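Local atomic coordinates of pullulanase (Bacillus acidopullulyticus, PDB entry 2WAN), a protein that catalyses the hydrolysis of alpha-1,6-glucosidic linkages in pullulan and at the branch points of starch polysaccharides. Residues A[400-405]-A[498-503]; A[492-497]-A[508-513]. All blocks are in the same frame, centred on the assembly; numbering follows the deposited sequence. Where two conformers were deposited one is given.

Overall arrangement
Followed from the N terminus, the chain first supplies 400-405, in the loop between strands 388-391 and 406-407 of the carbohydrate-binding module 48 sheet, then 492-497, 498-503 and 508-513, all between barrel strands 485-488 and 547-552. Contact 1 closes a long excursion of 92 residues and joins the module to the catalytic barrel domain. Contact 2 closes a hairpin-like loop, with 10 residues between its segments. The closures cross, since 498-503 lies inside the loop shut by contact 2 while its partner 400-405 lies before that loop. Their centres are 11 Å apart, and A403 packs on R512 and N513, so the loop 400-405 touches both 498-503 and the paired segment 508-513.

Contact 1 of 2, residues A[400-405]-A[498-503]; sequences SVNATR and DETQPD. With ACT (acetate ion), chain P.
N402 donates its backbone N to E499 OE1 over 2.9 Å, the single hydrogen bond that the geometry establishes between 400-405 and 498-503. It is nearly straight (174°), yet the donor sits 51° out of the carboxylate plane. E499 gets there by running fully extended beyond CG (chi2 180°), which carries its carboxylate past the N402 side chain in the opposite direction. The other oxygen, OE2, forms a salt bridge with R530, so both carboxylate oxygens have a partner. The N402 amide lies against D498 and the E499 backbone, but its modelled orientation is probably reversed and its individual atoms prove little.

Apolar contact comes from one branch of V401: CG1 lies 3.8 Å from E499 CB and 4.0 Å from T500 CG2, while P525 and E526 adjoin the same side chain.

The two partners are loops of different domains, one from the carbohydrate-binding module 48 sheet and one following the second strand of the catalytic barrel, and each is shaped internally. D498 to Q501 form a type I beta turn overlaid by an Asx turn, in which D498 OD1 accepts from T500 N (2.8 Å). T500 OG1 reaches the same D498 OD1 at 2.7 Å, from the same face of the carboxylate. Within 400-405, S400 OG and T404 OG1 share a 2.6 Å hydrogen bond, and A403 N returns to S400 O at 2.9 Å.

Away from the interface, at the end of 400-405, R405 NE hydrogen-bonds acetate O at 3.1 Å; the ion probably came from the crystallisation liquor, and Y344 adds a cation-pi contact to R405.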
ATOM      1  N   SER A 400     -19.777 -19.885  -4.621  1.00 10.31           N
ATOM      2  CA  SER A 400     -21.133 -20.026  -4.128  1.00 10.53           C
ATOM      3  C   SER A 400     -21.439 -18.762  -3.328  1.00 11.89           C
ATOM      4  O   SER A 400     -20.510 -18.007  -2.988  1.00 12.24           O
ATOM      5  CB  SER A 400     -21.227 -21.244  -3.212  1.00 13.67           C
ATOM      6  OG  SER A 400     -20.355 -21.087  -2.109  1.00 13.39           O
ATOM      7  N   VAL A 401     -22.719 -18.549  -3.014  1.00 11.61           N
ATOM      8  CA  VAL A 401     -23.122 -17.432  -2.142  1.00 11.47           C
ATOM      9  C   VAL A 401     -22.314 -17.516  -0.848  1.00 14.26           C
ATOM     10  O   VAL A 401     -22.212 -18.603  -0.243  1.00 14.50           O
ATOM     11  CB  VAL A 401     -24.645 -17.460  -1.847  1.00 12.45           C
ATOM     12  CG1 VAL A 401     -25.058 -16.299  -0.923  1.00 12.87           C
ATOM     13  CG2 VAL A 401     -25.427 -17.362  -3.146  1.00 13.74           C
ATOM     14  N   ASN A 402     -21.714 -16.389  -0.441  1.00 13.17           N
ATOM     15  CA  ASN A 402     -20.881 -16.320   0.782  1.00 14.86           C
ATOM     16  C   ASN A 402     -19.589 -17.140   0.762  1.00 13.60           C
ATOM     17  O   ASN A 402     -18.946 -17.357   1.812  1.00 12.48           O
ATOM     18  CB  ASN A 402     -21.697 -16.647   2.043  1.00 13.05           C
ATOM     19  CG  ASN A 402     -22.647 -15.524   2.442  1.00 15.50           C
ATOM     20  OD1 ASN A 402     -23.748 -15.779   2.967  1.00 19.46           O
ATOM     21  ND2 ASN A 402     -22.224 -14.287   2.230  1.00 11.80           N
ATOM     22  N   ALA A 403     -19.195 -17.604  -0.427  1.00 13.73           N
ATOM     23  CA  ALA A 403     -17.917 -18.294  -0.618  1.00 15.00           C
ATOM     24  C   ALA A 403     -17.737 -19.527   0.266  1.00 15.29           C
ATOM     25  O   ALA A 403     -16.653 -19.747   0.841  1.00 15.16           O
ATOM     26  CB  ALA A 403     -16.723 -17.311  -0.473  1.00 15.71           C
ATOM     27  N   THR A 404     -18.802 -20.328   0.382  1.00 13.60           N
ATOM     28  CA  THR A 404     -18.682 -21.625   1.033  1.00 15.55           C
ATOM     29  C   THR A 404     -17.830 -22.552   0.139  1.00 13.84           C
ATOM     30  O   THR A 404     -17.172 -23.484   0.632  1.00 14.62           O
ATOM     31  CB  THR A 404     -20.048 -22.267   1.291  1.00 14.07           C
ATOM     32  OG1 THR A 404     -20.746 -22.440   0.049  1.00 15.43           O
ATOM     33  CG2 THR A 404     -20.899 -21.383   2.228  1.00 18.18           C
ATOM     34  N   ARG A 405     -17.847 -22.269  -1.167  1.00 13.50           N
ATOM     35  CA  ARG A 405     -17.194 -23.085  -2.186  1.00 11.34           C
ATOM     36  C   ARG A 405     -16.756 -22.203  -3.337  1.00 11.61           C
ATOM     37  O   ARG A 405     -17.360 -21.159  -3.573  1.00 12.97           O
ATOM     38  CB  ARG A 405     -18.174 -24.126  -2.762  1.00 13.08           C
ATOM     39  CG  ARG A 405     -18.862 -24.958  -1.704  1.00 11.82           C
ATOM     40  CD  ARG A 405     -20.035 -25.810  -2.235  1.00 13.16           C
ATOM     41  NE  ARG A 405     -20.539 -26.571  -1.080  1.00 17.04           N
ATOM     42  CZ  ARG A 405     -21.494 -27.493  -1.120  1.00 18.09           C
ATOM     43  NH1 ARG A 405     -22.095 -27.791  -2.261  1.00 12.51           N
ATOM     44  NH2 ARG A 405     -21.845 -28.119  -0.000  1.00 16.60           N
ATOM     45  N   ASP A 498     -22.851 -10.242   4.474  1.00 15.85           N
ATOM     46  CA  ASP A 498     -23.496 -11.518   4.193  1.00 14.02           C
ATOM     47  C   ASP A 498     -24.274 -11.323   2.899  1.00 13.51           C
ATOM     48  O   ASP A 498     -25.155 -10.484   2.835  1.00 15.46           O
ATOM     49  CB  ASP A 498     -24.425 -11.874   5.371  1.00 16.72           C
ATOM     50  CG  ASP A 498     -25.274 -13.131   5.141  1.00 21.16           C
ATOM     51  OD1 ASP A 498     -25.383 -13.680   4.019  1.00 19.62           O
ATOM     52  OD2 ASP A 498     -25.874 -13.570   6.141  1.00 24.08           O
ATOM     53  N   GLU A 499     -23.931 -12.092   1.863  1.00 14.53           N
ATOM     54  CA  GLU A 499     -24.576 -11.946   0.549  1.00 14.09           C
ATOM     55  C   GLU A 499     -26.060 -12.274   0.514  1.00 15.43           C
ATOM     56  O   GLU A 499     -26.735 -11.967  -0.475  1.00 14.90           O
ATOM     57  CB  GLU A 499     -23.827 -12.744  -0.518  1.00 13.92           C
ATOM     58  CG  GLU A 499     -22.462 -12.120  -0.860  1.00 15.77           C
ATOM     59  CD  GLU A 499     -21.683 -12.902  -1.919  1.00 14.51           C
ATOM     60  OE1 GLU A 499     -22.026 -14.081  -2.205  1.00 13.25           O
ATOM     61  OE2 GLU A 499     -20.701 -12.338  -2.466  1.00 12.81           O
ATOM     62  N   THR A 500     -26.573 -12.917   1.570  1.00 15.69           N
ATOM     63  CA  THR A 500     -28.022 -13.125   1.672  1.00 17.38           C
ATOM     64  C   THR A 500     -28.707 -11.893   2.257  1.00 19.60           C
ATOM     65  O   THR A 500     -29.941 -11.808   2.247  1.00 20.53           O
ATOM     66  CB  THR A 500     -28.416 -14.384   2.523  1.00 17.28           C
ATOM     67  OG1 THR A 500     -28.068 -14.173   3.895  1.00 15.72           O
ATOM     68  CG2 THR A 500     -27.731 -15.635   2.004  1.00 17.75           C
ATOM     69  N   GLN A 501     -27.897 -10.962   2.775  1.00 18.45           N
ATOM     70  CA  GLN A 501     -28.389  -9.686   3.302  0.50 20.95           C
ATOM     71  C   GLN A 501     -27.571  -8.562   2.669  1.00 20.10           C
ATOM     72  O   GLN A 501     -26.796  -7.871   3.352  1.00 21.21           O
ATOM     73  CB  GLN A 501     -28.285  -9.666   4.829  0.50 22.18           C
ATOM     74  CG  GLN A 501     -29.206 -10.663   5.513  0.50 23.65           C
ATOM     75  CD  GLN A 501     -28.907 -10.815   6.987  0.50 30.84           C
ATOM     76  OE1 GLN A 501     -27.935 -10.256   7.497  0.50 34.64           O
ATOM     77  NE2 GLN A 501     -29.745 -11.573   7.684  0.50 30.03           N
ATOM     78  N   PRO A 502     -27.728  -8.375   1.341  1.00 18.62           N
ATOM     79  CA  PRO A 502     -26.757  -7.547   0.610  1.00 19.40           C
ATOM     80  C   PRO A 502     -26.887  -6.036   0.799  1.00 21.14           C
ATOM     81  O   PRO A 502     -26.109  -5.279   0.210  1.00 22.95           O
ATOM     82  CB  PRO A 502     -27.024  -7.915  -0.847  1.00 18.30           C
ATOM     83  CG  PRO A 502     -28.495  -8.227  -0.879  1.00 20.82           C
ATOM     84  CD  PRO A 502     -28.805  -8.863   0.452  1.00 17.17           C
ATOM     85  N   ASP A 503     -27.839  -5.600   1.620  1.00 20.39           N
ATOM     86  CA  ASP A 503     -27.992  -4.169   1.864  1.00 23.88           C
ATOM     87  C   ASP A 503     -27.378  -3.682   3.179  1.00 21.54           C
ATOM     88  O   ASP A 503     -27.583  -2.528   3.572  1.00 23.54           O
ATOM     89  CB  ASP A 503     -29.457  -3.741   1.715  1.00 22.08           C
ATOM     90  CG  ASP A 503     -29.993  -4.002   0.318  1.00 30.86           C
ATOM     91  OD1 ASP A 503     -29.390  -3.511  -0.672  1.00 29.30           O
ATOM     92  OD2 ASP A 503     -31.013  -4.716   0.205  1.00 31.39           O
TER
HETATM   93  C   ACT P1936     -19.331 -27.235   2.545  1.00 41.33           C
HETATM   94  O   ACT P1936     -19.795 -26.237   1.926  1.00 36.10           O
HETATM   95  OXT ACT P1936     -18.116 -27.198   2.842  1.00 42.72           O
HETATM   96  CH3 ACT P1936     -20.170 -28.419   2.925  1.00 39.70           C

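Contact 2 of 2, residues A[492-497]-A[508-513]; sequences EEFNSI and GYDPRN
F494 presents one ring face to G508, whose CA stands 3.4 Å from the F494 ring centroid and only 9° off the normal, a CH-pi contact. The R512 guanidinium has F494 O over one face, offset toward the rim, and N495 OD1 at its edge, where R512 NH1 donates to it over 2.9 Å. The N495 amide stands almost perpendicular to that plane. R512 NH2 meets E493 OE2 at 2.9 Å in a salt bridge; the bend in the arginine chain at chi3 (68°) turns its head to lie beside the glutamate.

E493 O accepts from two successive amides: R512 N at 2.9 Å, in the carbonyl plane, and N513 N at 3.1 Å, 37° above it. Two donors on one carbonyl, with the chain turning a corner at R512, fit a classic beta bulge in this two-stranded pairing. Beyond it, N495 N bonds to D510 O at 3.0 Å, and S496 OG donates to D510 OD1 at 2.8 Å on the syn side of the carboxylate.

Replacing R512 by an alanine would probably leave E493 OE2 without its salt-bridge partner and the N495 side-chain oxygen without its arginine donor, its amide less fixed. E493 OE1 also pairs with R530, while its OE2 faces E499 OE2 closely; so close an approach probably depends on R512 and R530 balancing the charge, or perhaps on a proton shared between the two carboxylates.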
ATOM      1  N   GLU A 492     -13.213  -6.176  -4.810  1.00  9.20           N
ATOM      2  CA  GLU A 492     -12.799  -7.579  -4.603  1.00  9.79           C
ATOM      3  C   GLU A 492     -13.534  -8.105  -3.374  1.00 11.44           C
ATOM      4  O   GLU A 492     -13.537  -7.458  -2.316  1.00 11.05           O
ATOM      5  CB  GLU A 492     -11.293  -7.713  -4.416  1.00 10.84           C
ATOM      6  CG  GLU A 492     -10.512  -7.286  -5.654  1.00  8.90           C
ATOM      7  CD  GLU A 492      -9.008  -7.312  -5.480  1.00 12.71           C
ATOM      8  OE1 GLU A 492      -8.513  -7.375  -4.326  1.00 12.81           O
ATOM      9  OE2 GLU A 492      -8.318  -7.242  -6.530  1.00 12.83           O
ATOM     10  N   GLU A 493     -14.158  -9.278  -3.533  1.00  9.60           N
ATOM     11  CA  GLU A 493     -14.980  -9.924  -2.504  1.00  9.44           C
ATOM     12  C   GLU A 493     -14.425  -9.818  -1.082  1.00 10.01           C
ATOM     13  O   GLU A 493     -13.302 -10.255  -0.795  1.00 10.34           O
ATOM     14  CB  GLU A 493     -15.165 -11.414  -2.841  1.00 11.76           C
ATOM     15  CG  GLU A 493     -16.092 -12.156  -1.872  1.00  8.82           C
ATOM     16  CD  GLU A 493     -17.569 -11.929  -2.124  1.00 11.75           C
ATOM     17  OE1 GLU A 493     -17.932 -11.236  -3.094  1.00 11.66           O
ATOM     18  OE2 GLU A 493     -18.386 -12.427  -1.314  1.00 12.72           O
ATOM     19  N   PHE A 494     -15.245  -9.252  -0.209  1.00 10.58           N
ATOM     20  CA  PHE A 494     -14.884  -9.075   1.187  1.00 12.25           C
ATOM     21  C   PHE A 494     -15.867  -9.783   2.129  1.00 12.35           C
ATOM     22  O   PHE A 494     -16.971 -10.176   1.729  1.00 13.51           O
ATOM     23  CB  PHE A 494     -14.691  -7.579   1.532  1.00 11.08           C
ATOM     24  CG  PHE A 494     -15.824  -6.678   1.102  1.00 12.24           C
ATOM     25  CD1 PHE A 494     -16.943  -6.513   1.918  1.00 10.58           C
ATOM     26  CD2 PHE A 494     -15.764  -5.959  -0.111  1.00  8.49           C
ATOM     27  CE1 PHE A 494     -17.992  -5.668   1.543  1.00 10.26           C
ATOM     28  CE2 PHE A 494     -16.808  -5.107  -0.485  1.00  9.39           C
ATOM     29  CZ  PHE A 494     -17.925  -4.960   0.338  1.00 10.56           C
ATOM     30  N   ASN A 495     -15.469  -9.934   3.389  1.00 12.00           N
ATOM     31  CA  ASN A 495     -16.191 -10.808   4.317  1.00 14.02           C
ATOM     32  C   ASN A 495     -17.363 -10.166   5.072  1.00 14.91           C
ATOM     33  O   ASN A 495     -18.278 -10.872   5.525  1.00 15.77           O
ATOM     34  CB  ASN A 495     -15.180 -11.413   5.308  1.00 14.77           C
ATOM     35  CG  ASN A 495     -15.790 -12.502   6.174  1.00 17.47           C
ATOM     36  OD1 ASN A 495     -16.129 -13.595   5.686  1.00 16.92           O
ATOM     37  ND2 ASN A 495     -15.971 -12.199   7.462  1.00 15.60           N
ATOM     38  N   SER A 496     -17.351  -8.832   5.199  1.00 14.90           N
ATOM     39  CA  SER A 496     -18.210  -8.130   6.169  1.00 17.24           C
ATOM     40  C   SER A 496     -19.691  -8.068   5.794  1.00 18.24           C
ATOM     41  O   SER A 496     -20.554  -7.802   6.644  1.00 20.29           O
ATOM     42  CB  SER A 496     -17.660  -6.726   6.452  1.00 18.61           C
ATOM     43  OG  SER A 496     -17.307  -6.059   5.245  1.00 19.24           O
ATOM     44  N   ILE A 497     -19.998  -8.339   4.529  1.00 13.45           N
ATOM     45  CA  ILE A 497     -21.383  -8.362   4.084  1.00 13.14           C
ATOM     46  C   ILE A 497     -21.798  -9.804   3.795  1.00 15.38           C
ATOM     47  O   ILE A 497     -21.152 -10.509   3.014  1.00 14.59           O
ATOM     48  CB  ILE A 497     -21.617  -7.464   2.824  1.00 11.11           C
ATOM     49  CG1 ILE A 497     -21.287  -5.990   3.157  1.00 13.09           C
ATOM     50  CG2 ILE A 497     -23.070  -7.664   2.262  1.00 15.25           C
ATOM     51  CD1 ILE A 497     -21.493  -5.012   1.980  1.00 14.62           C
ATOM     52  N   GLY A 508     -15.519  -2.262   2.686  1.00 12.79           N
ATOM     53  CA  GLY A 508     -14.911  -3.435   2.064  1.00 15.08           C
ATOM     54  C   GLY A 508     -13.424  -3.650   2.272  1.00 13.78           C
ATOM     55  O   GLY A 508     -12.771  -4.316   1.443  1.00 11.86           O
ATOM     56  N   TYR A 509     -12.863  -3.112   3.359  1.00 12.50           N
ATOM     57  CA  TYR A 509     -11.412  -3.276   3.603  1.00 11.13           C
ATOM     58  C   TYR A 509     -11.065  -4.583   4.328  1.00 15.35           C
ATOM     59  O   TYR A 509      -9.998  -4.685   4.925  1.00 15.99           O
ATOM     60  CB  TYR A 509     -10.780  -2.032   4.287  1.00 12.83           C
ATOM     61  CG  TYR A 509     -10.877  -0.847   3.357  1.00 11.76           C
ATOM     62  CD1 TYR A 509      -9.978  -0.712   2.293  1.00 12.45           C
ATOM     63  CD2 TYR A 509     -11.893   0.101   3.502  1.00 13.65           C
ATOM     64  CE1 TYR A 509     -10.085   0.328   1.393  1.00 10.42           C
ATOM     65  CE2 TYR A 509     -12.005   1.150   2.623  1.00 14.00           C
ATOM     66  CZ  TYR A 509     -11.098   1.259   1.571  1.00 10.57           C
ATOM     67  OH  TYR A 509     -11.243   2.290   0.663  1.00 11.34           O
ATOM     68  N   ASP A 510     -11.962  -5.567   4.243  1.00 14.86           N
ATOM     69  CA  ASP A 510     -11.735  -6.912   4.823  1.00 12.38           C
ATOM     70  C   ASP A 510     -11.798  -8.017   3.738  1.00 11.97           C
ATOM     71  O   ASP A 510     -12.713  -8.857   3.734  1.00 13.55           O
ATOM     72  CB  ASP A 510     -12.694  -7.173   5.998  1.00 14.58           C
ATOM     73  CG  ASP A 510     -14.161  -7.148   5.601  1.00 17.69           C
ATOM     74  OD1 ASP A 510     -14.581  -6.300   4.785  1.00 19.65           O
ATOM     75  OD2 ASP A 510     -14.912  -7.983   6.146  1.00 20.31           O
ATOM     76  N   PRO A 511     -10.820  -8.018   2.808  1.00 12.63           N
ATOM     77  CA  PRO A 511     -10.911  -8.939   1.662  1.00 12.03           C
ATOM     78  C   PRO A 511     -10.871 -10.424   2.041  1.00 13.20           C
ATOM     79  O   PRO A 511     -10.210 -10.825   3.016  1.00 12.06           O
ATOM     80  CB  PRO A 511      -9.687  -8.573   0.821  1.00 15.29           C
ATOM     81  CG  PRO A 511      -8.728  -7.980   1.801  1.00 13.76           C
ATOM     82  CD  PRO A 511      -9.562  -7.242   2.786  1.00 13.40           C
ATOM     83  N   ARG A 512     -11.581 -11.223   1.261  1.00 10.93           N
ATOM     84  CA  ARG A 512     -11.622 -12.671   1.461  1.00 11.33           C
ATOM     85  C   ARG A 512     -11.300 -13.430   0.177  1.00 12.71           C
ATOM     86  O   ARG A 512     -10.530 -14.403   0.212  1.00 11.13           O
ATOM     87  CB  ARG A 512     -13.003 -13.106   1.970  1.00 11.91           C
ATOM     88  CG  ARG A 512     -13.143 -14.628   2.304  1.00 11.64           C
ATOM     89  CD  ARG A 512     -14.559 -14.922   2.822  1.00 13.46           C
ATOM     90  NE  ARG A 512     -15.531 -14.737   1.742  1.00 13.21           N
ATOM     91  CZ  ARG A 512     -16.781 -14.327   1.891  1.00 16.18           C
ATOM     92  NH1 ARG A 512     -17.278 -14.063   3.095  1.00 15.81           N
ATOM     93  NH2 ARG A 512     -17.545 -14.192   0.820  1.00 17.28           N
ATOM     94  N   ASN A 513     -11.922 -13.027  -0.932  1.00 11.14           N
ATOM     95  CA  ASN A 513     -11.685 -13.702  -2.237  1.00  9.57           C
ATOM     96  C   ASN A 513     -11.188 -12.669  -3.253  1.00  9.51           C
ATOM     97  O   ASN A 513     -11.971 -11.961  -3.892  1.00 10.03           O
ATOM     98  CB  ASN A 513     -12.938 -14.449  -2.750  1.00 10.40           C
ATOM     99  CG  ASN A 513     -13.555 -15.350  -1.678  1.00 10.89           C
ATOM    100  OD1 ASN A 513     -13.157 -16.520  -1.488  1.00 16.71           O
ATOM    101  ND2 ASN A 513     -14.504 -14.804  -0.959  1.00  7.15           N
TER
HETATM  102  O   HOH W   1     -11.712  -6.216  -0.710  1.00 11.82           O
HETATM  103  O   HOH W   2     -15.004  -9.441   8.342  1.00 21.36           O
HETATM  104  O   HOH W   3     -19.787 -12.752   4.013  0.50 21.71           O
HETATM  105  O   HOH W   4     -19.936 -12.940   2.164  0.50 11.41           O